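Local coordinates for probable transcriptional regulator, TetR family protein (Rhodococcus sp., PDB 3BJB), which probably binds promoter or operator DNA through an N-terminal helix-turn-helix and regulates transcription as a TetR-family factor, at residues E47-A52 and G57-Y62; D79-G84 and R143-D148; R108-R113 and A119-T124; R164-L169 and R192-L197. All blocks are in the same frame, centred on the assembly; numbering follows the deposited sequence.

Contact 1. Residues E47-A52 and G57-Y62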
# COMPACT_ATOMS: atom_id res chain seq x y z
N GLU B 47 12.04 10.59 -21.91
CA GLU B 47 11.05 11.66 -22.09
C GLU B 47 11.12 12.74 -20.97
O GLU B 47 11.12 13.94 -21.27
CB GLU B 47 9.64 11.08 -22.33
CG GLU B 47 8.49 12.13 -22.44
CD GLU B 47 8.60 13.12 -23.64
OE1 GLU B 47 9.68 13.20 -24.30
OE2 GLU B 47 7.59 13.83 -23.92
N VAL B 48 11.22 12.32 -19.70
CA VAL B 48 11.54 13.26 -18.59
C VAL B 48 12.81 14.09 -18.93
O VAL B 48 12.84 15.30 -18.71
CB VAL B 48 11.69 12.56 -17.17
CG1 VAL B 48 11.96 13.57 -16.06
CG2 VAL B 48 10.46 11.70 -16.80
N ALA B 49 13.83 13.43 -19.47
CA ALA B 49 15.05 14.15 -19.83
C ALA B 49 14.77 15.19 -20.92
O ALA B 49 15.19 16.35 -20.81
CB ALA B 49 16.13 13.19 -20.26
N LYS B 50 14.04 14.76 -21.95
CA LYS B 50 13.58 15.65 -23.02
C LYS B 50 12.64 16.79 -22.54
O LYS B 50 12.64 17.87 -23.12
CB LYS B 50 12.93 14.84 -24.17
CG LYS B 50 12.32 15.74 -25.23
CD LYS B 50 11.72 15.05 -26.45
CE LYS B 50 11.37 16.16 -27.48
NZ LYS B 50 10.93 15.74 -28.85
N ARG B 51 11.82 16.56 -21.51
CA ARG B 51 10.96 17.64 -21.00
C ARG B 51 11.75 18.61 -20.15
O ARG B 51 11.78 19.80 -20.45
CB ARG B 51 9.80 17.09 -20.20
CG ARG B 51 8.77 16.44 -21.03
CD ARG B 51 7.59 17.35 -21.28
NE ARG B 51 6.65 16.63 -22.13
CZ ARG B 51 5.44 16.24 -21.77
NH1 ARG B 51 4.96 16.52 -20.55
NH2 ARG B 51 4.69 15.57 -22.63
N ALA B 52 12.42 18.10 -19.12
CA ALA B 52 13.24 18.92 -18.23
C ALA B 52 14.36 19.63 -18.97
O ALA B 52 15.13 20.39 -18.38
CB ALA B 52 13.81 18.05 -17.12
N GLY B 57 21.95 11.43 -18.93
CA GLY B 57 22.97 11.18 -17.92
C GLY B 57 22.90 12.17 -16.77
O GLY B 57 23.31 11.84 -15.65
N THR B 58 22.41 13.37 -17.05
CA THR B 58 22.24 14.41 -16.04
C THR B 58 21.09 13.97 -15.12
O THR B 58 21.19 14.00 -13.89
CB THR B 58 21.97 15.83 -16.68
OG1 THR B 58 23.15 16.33 -17.33
CG2 THR B 58 21.51 16.83 -15.62
N LEU B 59 20.01 13.52 -15.75
CA LEU B 59 18.85 13.02 -15.05
C LEU B 59 19.16 11.77 -14.23
O LEU B 59 18.64 11.60 -13.10
CB LEU B 59 17.72 12.73 -16.05
CG LEU B 59 16.35 12.28 -15.50
CD1 LEU B 59 15.51 13.45 -14.96
CD2 LEU B 59 15.60 11.54 -16.56
N TYR B 60 20.00 10.89 -14.77
CA TYR B 60 20.27 9.61 -14.11
C TYR B 60 21.15 9.85 -12.91
O TYR B 60 20.94 9.29 -11.82
CB TYR B 60 20.87 8.59 -15.08
CG TYR B 60 19.84 7.72 -15.78
CD1 TYR B 60 19.72 7.71 -17.17
CD2 TYR B 60 18.96 6.91 -15.05
CE1 TYR B 60 18.77 6.91 -17.82
CE2 TYR B 60 18.01 6.10 -15.69
CZ TYR B 60 17.93 6.11 -17.07
OH TYR B 60 17.00 5.35 -17.69
N ARG B 61 22.11 10.74 -13.10
CA ARG B 61 22.92 11.28 -12.03
C ARG B 61 22.05 11.74 -10.84
O ARG B 61 22.32 11.43 -9.68
CB ARG B 61 23.72 12.46 -12.57
CG ARG B 61 25.03 12.66 -11.90
CD ARG B 61 25.63 13.97 -12.35
NE ARG B 61 26.94 14.17 -11.75
CZ ARG B 61 27.16 14.42 -10.46
NH1 ARG B 61 28.41 14.59 -10.02
NH2 ARG B 61 26.14 14.51 -9.60
N TYR B 62 21.01 12.49 -11.14
CA TYR B 62 20.20 13.01 -10.05
C TYR B 62 19.10 12.07 -9.57
O TYR B 62 18.65 12.18 -8.44
CB TYR B 62 19.71 14.43 -10.35
CG TYR B 62 20.70 15.43 -9.85
CD1 TYR B 62 21.61 16.04 -10.71
CD2 TYR B 62 20.76 15.74 -8.49
CE1 TYR B 62 22.57 16.97 -10.22
CE2 TYR B 62 21.68 16.65 -7.99
CZ TYR B 62 22.59 17.26 -8.86
OH TYR B 62 23.49 18.15 -8.34
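Leu-59 lies with its forked tip against Val-48 and Ala-49, filling the angle between helices 45-51 and 56-62. Its two methyls divide the work. CD1 meets Val-48 CG1 at 3.7 Å, the closest approach across the contact, while CD2 turns to the next residue, 3.9 Å from the backbone N of Ala-49 and 4.1 Å from its CB. With CG of Leu-59 anti to the backbone N (chi1 -176°), the fork is carried forward to the other helix, and the side chains of Val-48 and Leu-59 cross at about a right angle. The small Ala-49 leaves room for the leucine to come close: the CA atoms of Ala-49 and Leu-59 are 6.2 Å apart. All three residues are buried and the grip is wholly apolar. This is the inner face of the predicted helix-turn-helix, in which helix 56-62 occupies the place of the recognition helix in TetR-family repressors; Leu-59 lies between the two helices of the motif. On another side of helix 45-51, Arg-51 NE pairs with Glu-47 OE2 at 3.5 Å, and its NH2 forms a salt bridge with Glu-37. On helix 22-37, Leu-34 touches Glu-47 and Arg-51, and Ala-30 touches Arg-51, while Met-45 of helix 45-51 adds to the cover of Leu-59.

Contact 2. Residues D79-G84 and R143-D148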
# COMPACT_ATOMS: atom_id res chain seq x y z
N ASP B 79 6.08 18.19 0.76
CA ASP B 79 6.60 19.47 1.24
C ASP B 79 5.65 20.59 0.85
O ASP B 79 5.44 21.52 1.63
CB ASP B 79 8.00 19.77 0.67
CG ASP B 79 9.11 18.90 1.30
OD1 ASP B 79 8.89 18.27 2.36
OD2 ASP B 79 10.22 18.87 0.70
N ARG B 80 5.07 20.48 -0.35
CA ARG B 80 4.25 21.54 -0.93
C ARG B 80 2.90 21.66 -0.24
O ARG B 80 2.35 22.75 -0.15
CB ARG B 80 3.99 21.28 -2.41
CG ARG B 80 4.11 22.49 -3.32
CD ARG B 80 5.38 22.38 -4.20
NE ARG B 80 5.32 23.19 -5.43
CZ ARG B 80 4.87 22.76 -6.61
NH1 ARG B 80 4.43 21.51 -6.77
NH2 ARG B 80 4.86 23.59 -7.65
N MSE B 81 2.37 20.54 0.24
CA MSE B 81 1.04 20.53 0.82
C MSE B 81 1.11 20.91 2.29
O MSE B 81 0.13 21.42 2.86
CB MSE B 81 0.33 19.18 0.59
CG MSE B 81 0.66 18.03 1.56
SE MSE B 81 -0.41 18.07 3.25
CE MSE B 81 -2.17 18.37 2.45
N GLY B 82 2.27 20.66 2.90
CA GLY B 82 2.58 21.13 4.24
C GLY B 82 2.58 22.65 4.30
O GLY B 82 2.01 23.24 5.22
N VAL B 83 3.22 23.26 3.30
CA VAL B 83 3.21 24.72 3.11
C VAL B 83 1.77 25.22 3.04
O VAL B 83 1.39 26.12 3.79
CB VAL B 83 3.97 25.12 1.81
CG1 VAL B 83 3.81 26.61 1.51
CG2 VAL B 83 5.44 24.74 1.89
N GLY B 84 0.97 24.61 2.15
CA GLY B 84 -0.41 25.03 1.89
C GLY B 84 -1.36 24.76 3.03
O GLY B 84 -2.43 25.37 3.12
N ARG B 143 5.02 12.74 8.87
CA ARG B 143 5.07 12.80 10.29
C ARG B 143 5.24 14.23 10.87
O ARG B 143 4.59 14.56 11.87
CB ARG B 143 6.20 11.89 10.73
CG ARG B 143 6.21 11.45 12.17
CD ARG B 143 7.59 10.97 12.50
NE ARG B 143 8.53 12.08 12.29
CZ ARG B 143 9.85 11.95 12.18
NH1 ARG B 143 10.42 10.74 12.24
NH2 ARG B 143 10.60 13.03 11.99
N GLN B 144 6.11 15.07 10.28
CA GLN B 144 6.28 16.46 10.77
C GLN B 144 5.15 17.44 10.42
O GLN B 144 5.02 18.48 11.06
CB GLN B 144 7.60 17.09 10.30
CG GLN B 144 8.75 16.84 11.22
CD GLN B 144 8.61 17.54 12.57
OE1 GLN B 144 9.36 17.24 13.49
NE2 GLN B 144 7.67 18.47 12.69
N ILE B 145 4.37 17.15 9.39
CA ILE B 145 3.26 18.02 9.06
C ILE B 145 2.14 17.81 10.06
O ILE B 145 1.44 18.76 10.42
CB ILE B 145 2.74 17.77 7.65
CG1 ILE B 145 3.79 18.21 6.63
CG2 ILE B 145 1.38 18.51 7.41
CD1 ILE B 145 3.42 17.87 5.21
N MSE B 146 2.01 16.56 10.49
CA MSE B 146 0.96 16.12 11.39
C MSE B 146 1.30 16.54 12.80
O MSE B 146 0.46 17.07 13.54
CB MSE B 146 0.80 14.61 11.32
CG MSE B 146 0.55 14.06 9.91
SE MSE B 146 0.44 12.07 9.95
CE MSE B 146 -1.48 11.91 10.09
N LEU B 147 2.55 16.28 13.17
CA LEU B 147 3.07 16.75 14.43
C LEU B 147 2.80 18.24 14.55
O LEU B 147 2.25 18.67 15.54
CB LEU B 147 4.56 16.40 14.55
CG LEU B 147 5.02 15.34 15.57
CD1 LEU B 147 3.90 14.61 16.34
CD2 LEU B 147 5.98 14.34 14.96
N ASP B 148 3.11 19.00 13.51
CA ASP B 148 2.95 20.44 13.53
C ASP B 148 1.48 20.83 13.59
O ASP B 148 1.08 21.71 14.36
CB ASP B 148 3.64 21.08 12.33
CG ASP B 148 5.16 21.24 12.53
OD1 ASP B 148 5.67 21.07 13.66
OD2 ASP B 148 5.86 21.58 11.56
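Ile-145 drives its terminal methyl onto the bare backbone of Gly-82, and nearly all the tight packing of this contact is there. CD1 comes to 3.5 Å from Gly-82 CA and 3.8 Å from Gly-82 N, with CG1 following at 4.0 Å from the same CA. CG1 stands anti to the carbonyl carbon (chi1 -68°) and the chain then runs on extended to CD1, which makes the methyl the leading point of the side chain. Because glycine has no side chain to hold the helices apart, the CA atoms of Gly-82 and Ile-145 approach to 5.8 Å. Selenomethionine Met-81 borders this spot more loosely: its chain curls at each torsion and leaves SE 4.3 Å from Ile-145 CD1. The contact joins helix 66-86, which links the DNA-binding helices to the rest of the TetR fold, to helix 134-150 of the C-terminal body; in relatives such as TetR the linking helix is thought to relay movements between the two parts of the protein. Away from the glycine the interface thins quickly. Arg-80 and Val-83 point away from helix 134-150, and Gln-144 and Asp-148 lie on the exposed surface. Other sides of helix 134-150 are better packed: selenomethionine Met-146 runs against Val-99 and Leu-103 of helix 95-111, while Leu-147 reaches Leu-163. Met-81 is also covered by Arg-105, whose NH1 makes a weak hydrogen bond to Gly-84 O.

Contact 3. Residues R108-R113 and A119-T124. With SO4 (sulfate ion), chain N.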
# COMPACT_ATOMS: atom_id res chain seq x y z
N ARG B 108 -7.57 14.43 -0.54
CA ARG B 108 -8.30 15.14 -1.54
C ARG B 108 -7.42 15.57 -2.69
O ARG B 108 -7.74 15.25 -3.83
CB ARG B 108 -9.09 16.30 -0.95
CG ARG B 108 -10.43 15.81 -0.40
CD ARG B 108 -11.07 16.91 0.40
NE ARG B 108 -12.20 16.38 1.14
CZ ARG B 108 -12.92 17.08 1.99
NH1 ARG B 108 -13.95 16.51 2.58
NH2 ARG B 108 -12.62 18.34 2.21
N GLY B 109 -6.30 16.21 -2.40
CA GLY B 109 -5.35 16.61 -3.44
C GLY B 109 -4.66 15.49 -4.20
O GLY B 109 -4.32 15.68 -5.35
N LEU B 110 -4.46 14.34 -3.58
CA LEU B 110 -4.03 13.13 -4.27
C LEU B 110 -5.09 12.57 -5.20
O LEU B 110 -4.81 12.26 -6.37
CB LEU B 110 -3.67 12.03 -3.27
CG LEU B 110 -2.22 11.54 -3.07
CD1 LEU B 110 -1.21 12.66 -3.04
CD2 LEU B 110 -2.18 10.81 -1.75
N LEU B 111 -6.31 12.41 -4.68
CA LEU B 111 -7.43 11.89 -5.44
C LEU B 111 -7.81 12.78 -6.61
O LEU B 111 -8.47 12.31 -7.52
CB LEU B 111 -8.62 11.68 -4.55
CG LEU B 111 -9.01 10.34 -3.92
CD1 LEU B 111 -8.00 9.18 -3.98
CD2 LEU B 111 -9.34 10.63 -2.51
N ARG B 112 -7.38 14.05 -6.61
CA ARG B 112 -7.66 14.97 -7.72
C ARG B 112 -6.80 14.73 -8.97
O ARG B 112 -7.14 15.20 -10.05
CB ARG B 112 -7.44 16.43 -7.29
CG ARG B 112 -8.47 17.04 -6.32
CD ARG B 112 -8.53 18.60 -6.48
NE ARG B 112 -7.56 19.40 -5.69
CZ ARG B 112 -6.32 19.75 -6.09
NH1 ARG B 112 -5.84 19.37 -7.30
NH2 ARG B 112 -5.56 20.49 -5.27
N ARG B 113 -5.65 14.08 -8.81
CA ARG B 113 -4.82 13.63 -9.93
C ARG B 113 -4.47 12.19 -9.65
O ARG B 113 -3.42 11.92 -9.04
CB ARG B 113 -3.56 14.47 -10.11
CG ARG B 113 -3.83 15.97 -10.22
CD ARG B 113 -2.93 16.72 -9.25
NE ARG B 113 -1.79 17.32 -9.95
CZ ARG B 113 -0.72 17.79 -9.33
NH1 ARG B 113 -0.61 17.71 -8.00
NH2 ARG B 113 0.27 18.33 -10.05
N ALA B 119 1.29 6.89 -9.50
CA ALA B 119 2.73 6.72 -9.67
C ALA B 119 3.56 7.02 -8.41
O ALA B 119 4.63 6.43 -8.22
CB ALA B 119 3.23 7.55 -10.83
N MSE B 120 3.09 7.93 -7.55
CA MSE B 120 3.89 8.27 -6.39
C MSE B 120 3.73 7.23 -5.31
O MSE B 120 4.70 6.85 -4.67
CB MSE B 120 3.54 9.64 -5.84
CG MSE B 120 3.72 10.79 -6.82
SE MSE B 120 3.31 12.54 -5.98
CE MSE B 120 1.41 12.31 -5.60
N ILE B 121 2.50 6.83 -5.08
CA ILE B 121 2.15 5.77 -4.16
C ILE B 121 2.82 4.44 -4.59
O ILE B 121 3.49 3.78 -3.78
CB ILE B 121 0.61 5.61 -4.11
CG1 ILE B 121 -0.10 6.94 -3.78
CG2 ILE B 121 0.18 4.43 -3.21
CD1 ILE B 121 -0.11 7.34 -2.33
N GLN B 122 2.68 4.03 -5.85
CA GLN B 122 3.28 2.75 -6.19
C GLN B 122 4.75 2.80 -6.01
O GLN B 122 5.32 1.86 -5.49
CB GLN B 122 2.95 2.26 -7.58
CG GLN B 122 1.58 1.74 -7.64
CD GLN B 122 1.15 1.43 -9.07
OE1 GLN B 122 1.99 1.09 -9.94
NE2 GLN B 122 -0.17 1.53 -9.32
N SER B 123 5.35 3.92 -6.39
CA SER B 123 6.78 4.11 -6.21
C SER B 123 7.23 3.98 -4.78
O SER B 123 8.23 3.35 -4.51
CB SER B 123 7.20 5.46 -6.79
OG SER B 123 7.50 5.32 -8.16
N THR B 124 6.49 4.55 -3.85
CA THR B 124 6.82 4.49 -2.40
C THR B 124 6.56 3.11 -1.75
O THR B 124 7.19 2.74 -0.76
CB THR B 124 6.05 5.62 -1.69
OG1 THR B 124 6.65 6.86 -2.08
CG2 THR B 124 6.07 5.47 -0.17
S SO4 N . -15.74 19.08 4.66
O1 SO4 N . -15.59 18.21 3.50
O2 SO4 N . -17.13 19.54 4.72
O3 SO4 N . -15.42 18.31 5.87
O4 SO4 N . -14.87 20.24 4.49
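Leu-110 holds its first torsion at -111°, off the usual staggered positions, and spreads its methyls toward helix 114-126, while selenomethionine Met-120 runs straight out past its second torsion and then bends at the third (chi3 -64°), which turns CE toward the leucine. Leu-110 CD1 touches Met-120 CE at 3.7 Å, and Leu-110 CD2 reaches CD1 of Ile-121 at 4.1 Å, so each branch has its own partner. The side chains cross at a slant rather than lying alongside, and the backbones stay well apart, with 9.5 Å between the CA atoms of Leu-110 and Met-120. The contact closes the short turn between helices 95-111 and 114-126 in the C-terminal domain. Ser-117 OG, in the first turn of helix 114-126, hydrogen-bonds to Leu-110 O and Arg-113 O; Val-73 and Met-74 of helix 66-86 cover Met-120, and Trp-170 covers Leu-110. At the outer side Arg-108 reaches away along an extended chain to a sulfate, probably from the crystallisation liquor. Its NH1 donates to sulfate O1 with an N-H...O angle of 148°; the modelled 2.5 Å from NH1 to O1 is short and carries little weight, and the NH2 bond to O1 is weak. The oxygen lies at the guanidinium edge, near its plane, and Glu-188 forms a salt bridge with NH1. Two anions, Glu-188 and the sulfate, thus balance the positive charge of Arg-108, whereas Leu-110, Met-120 and Ile-121 join the helices by apolar packing alone.

Contact 4. Residues R164-L169 and R192-L197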
# COMPACT_ATOMS: atom_id res chain seq x y z
N ARG B 164 2.87 6.44 12.99
CA ARG B 164 3.49 5.62 11.96
C ARG B 164 2.42 4.63 11.52
O ARG B 164 2.21 4.42 10.33
CB ARG B 164 4.76 4.92 12.48
CG ARG B 164 5.80 4.59 11.37
CD ARG B 164 6.83 3.50 11.76
NE ARG B 164 7.00 3.47 13.21
CZ ARG B 164 6.59 2.46 13.97
NH1 ARG B 164 6.05 1.40 13.40
NH2 ARG B 164 6.73 2.53 15.29
N LEU B 165 1.71 4.06 12.50
CA LEU B 165 0.50 3.27 12.21
C LEU B 165 -0.57 4.01 11.37
O LEU B 165 -1.20 3.42 10.49
CB LEU B 165 -0.10 2.74 13.52
CG LEU B 165 0.75 1.76 14.35
CD1 LEU B 165 0.02 1.38 15.65
CD2 LEU B 165 1.10 0.52 13.60
N LEU B 166 -0.80 5.30 11.65
CA LEU B 166 -1.77 6.07 10.88
C LEU B 166 -1.34 6.21 9.41
O LEU B 166 -2.05 5.73 8.54
CB LEU B 166 -2.07 7.42 11.52
CG LEU B 166 -3.23 8.29 11.00
CD1 LEU B 166 -4.58 7.57 10.99
CD2 LEU B 166 -3.32 9.61 11.78
N VAL B 167 -0.17 6.82 9.12
CA VAL B 167 0.18 7.03 7.69
C VAL B 167 0.24 5.71 6.95
O VAL B 167 0.05 5.66 5.74
CB VAL B 167 1.45 7.91 7.40
CG1 VAL B 167 1.74 8.89 8.52
CG2 VAL B 167 2.67 7.08 7.07
N GLN B 168 0.47 4.63 7.70
CA GLN B 168 0.51 3.28 7.12
C GLN B 168 -0.87 2.87 6.68
O GLN B 168 -1.12 2.75 5.48
CB GLN B 168 1.18 2.25 8.06
CG GLN B 168 2.62 1.79 7.59
CD GLN B 168 2.83 1.87 6.03
OE1 GLN B 168 2.66 0.86 5.31
NE2 GLN B 168 3.19 3.07 5.52
N LEU B 169 -1.77 2.72 7.64
CA LEU B 169 -3.20 2.60 7.38
C LEU B 169 -3.72 3.60 6.32
O LEU B 169 -4.60 3.28 5.54
CB LEU B 169 -3.98 2.76 8.68
CG LEU B 169 -5.50 2.80 8.64
CD1 LEU B 169 -6.09 1.76 7.74
CD2 LEU B 169 -5.99 2.55 10.04
N ARG B 192 -11.23 8.95 9.38
CA ARG B 192 -11.64 9.58 10.63
C ARG B 192 -11.65 8.62 11.81
O ARG B 192 -11.07 8.91 12.87
CB ARG B 192 -12.98 10.30 10.50
CG ARG B 192 -13.51 10.80 11.84
CD ARG B 192 -13.95 12.23 11.73
NE ARG B 192 -13.06 13.15 12.45
CZ ARG B 192 -13.18 14.48 12.43
NH1 ARG B 192 -12.32 15.24 13.13
NH2 ARG B 192 -14.15 15.07 11.71
N ARG B 193 -12.29 7.48 11.61
CA ARG B 193 -12.38 6.44 12.63
C ARG B 193 -10.99 5.99 13.09
O ARG B 193 -10.75 5.83 14.30
CB ARG B 193 -13.20 5.28 12.07
CG ARG B 193 -12.99 3.94 12.73
CD ARG B 193 -14.17 3.47 13.57
NE ARG B 193 -14.23 4.20 14.81
CZ ARG B 193 -15.09 5.18 15.04
NH1 ARG B 193 -15.97 5.52 14.10
NH2 ARG B 193 -15.07 5.79 16.23
N ALA B 194 -10.08 5.82 12.13
CA ALA B 194 -8.68 5.51 12.40
C ALA B 194 -8.01 6.57 13.26
O ALA B 194 -7.45 6.25 14.29
CB ALA B 194 -7.92 5.30 11.12
N CYS B 195 -8.10 7.84 12.88
CA CYS B 195 -7.62 8.90 13.77
C CYS B 195 -8.09 8.77 15.22
O CYS B 195 -7.30 8.94 16.15
CB CYS B 195 -8.01 10.27 13.23
SG CYS B 195 -7.01 10.67 11.83
N ASP B 196 -9.37 8.47 15.40
CA ASP B 196 -9.98 8.43 16.73
C ASP B 196 -9.47 7.22 17.48
O ASP B 196 -9.20 7.27 18.71
CB ASP B 196 -11.49 8.30 16.63
CG ASP B 196 -12.17 9.57 16.10
OD1 ASP B 196 -11.48 10.58 15.81
OD2 ASP B 196 -13.41 9.55 15.95
N LEU B 197 -9.35 6.12 16.74
CA LEU B 197 -8.87 4.90 17.35
C LEU B 197 -7.38 5.00 17.65
O LEU B 197 -6.96 4.84 18.82
CB LEU B 197 -9.26 3.69 16.51
CG LEU B 197 -10.77 3.47 16.63
CD1 LEU B 197 -11.25 2.34 15.75
CD2 LEU B 197 -11.26 3.25 18.10
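Ala-194 sets its single methyl into the notch between Leu-166 and Leu-169, one turn apart on helix 157-179. Helices 157-179 and 184-198 are the last two of the C-terminal domain, which in TetR-family dimers commonly pair with their counterparts as a four-helix bundle. Here they run nearly antiparallel, at 166° between the segments with the axes 10.3 Å apart. Ala-194 CB is the low bump: Leu-169 CD2 closes on it at 3.5 Å and Leu-166 CD1 at 4.0 Å, the two methyls approaching from directions about a right angle apart. Both leucines have CG anti to the backbone N (Leu-166 chi1 -170°), which throws their forked ends across the gap. The fit is reciprocal, since Leu-166 CD1 in turn dips into the hollow between Ala-194 and Cys-195. All four residues are buried without a polar bond between the helices. Leu-198, on the next part of helix 184-198, packs on Leu-166 and Leu-169 as well, while Val-99 and Leu-103 of helix 95-111 back Leu-166. The second subunit covers another flank: its Leu-165 packs on Ala-194 and Arg-193, and its Asp-190 makes a salt bridge with Arg-164. Both helices therefore also take part in the subunit interface. At the Cys-195 end, SG faces the open end of the fork of Leu-166, 3.8 Å from CD2 and 4.0 Å from CD1.

In the fold
The four contacts are spread through one chain from its predicted DNA-binding end. Contact 1, in the helix-turn-helix, and contact 4 have centres 37 Å apart on opposite sides of the chain's centre. Helix 66-86 spans much of the space between: it follows helix 56-62 of contact 1, supplies residues 79-84 to contact 2, and packs on Met-120 of contact 3. Contact 3 is nested in the chain loop closed by contact 2, 16 Å between centres. Contacts 2 and 4 touch directly, with Met-146 CE 3.4 Å from Leu-166 CD2. Contacts 3 and 4, whose nearest atoms are about 7 Å apart, both meet the second subunit.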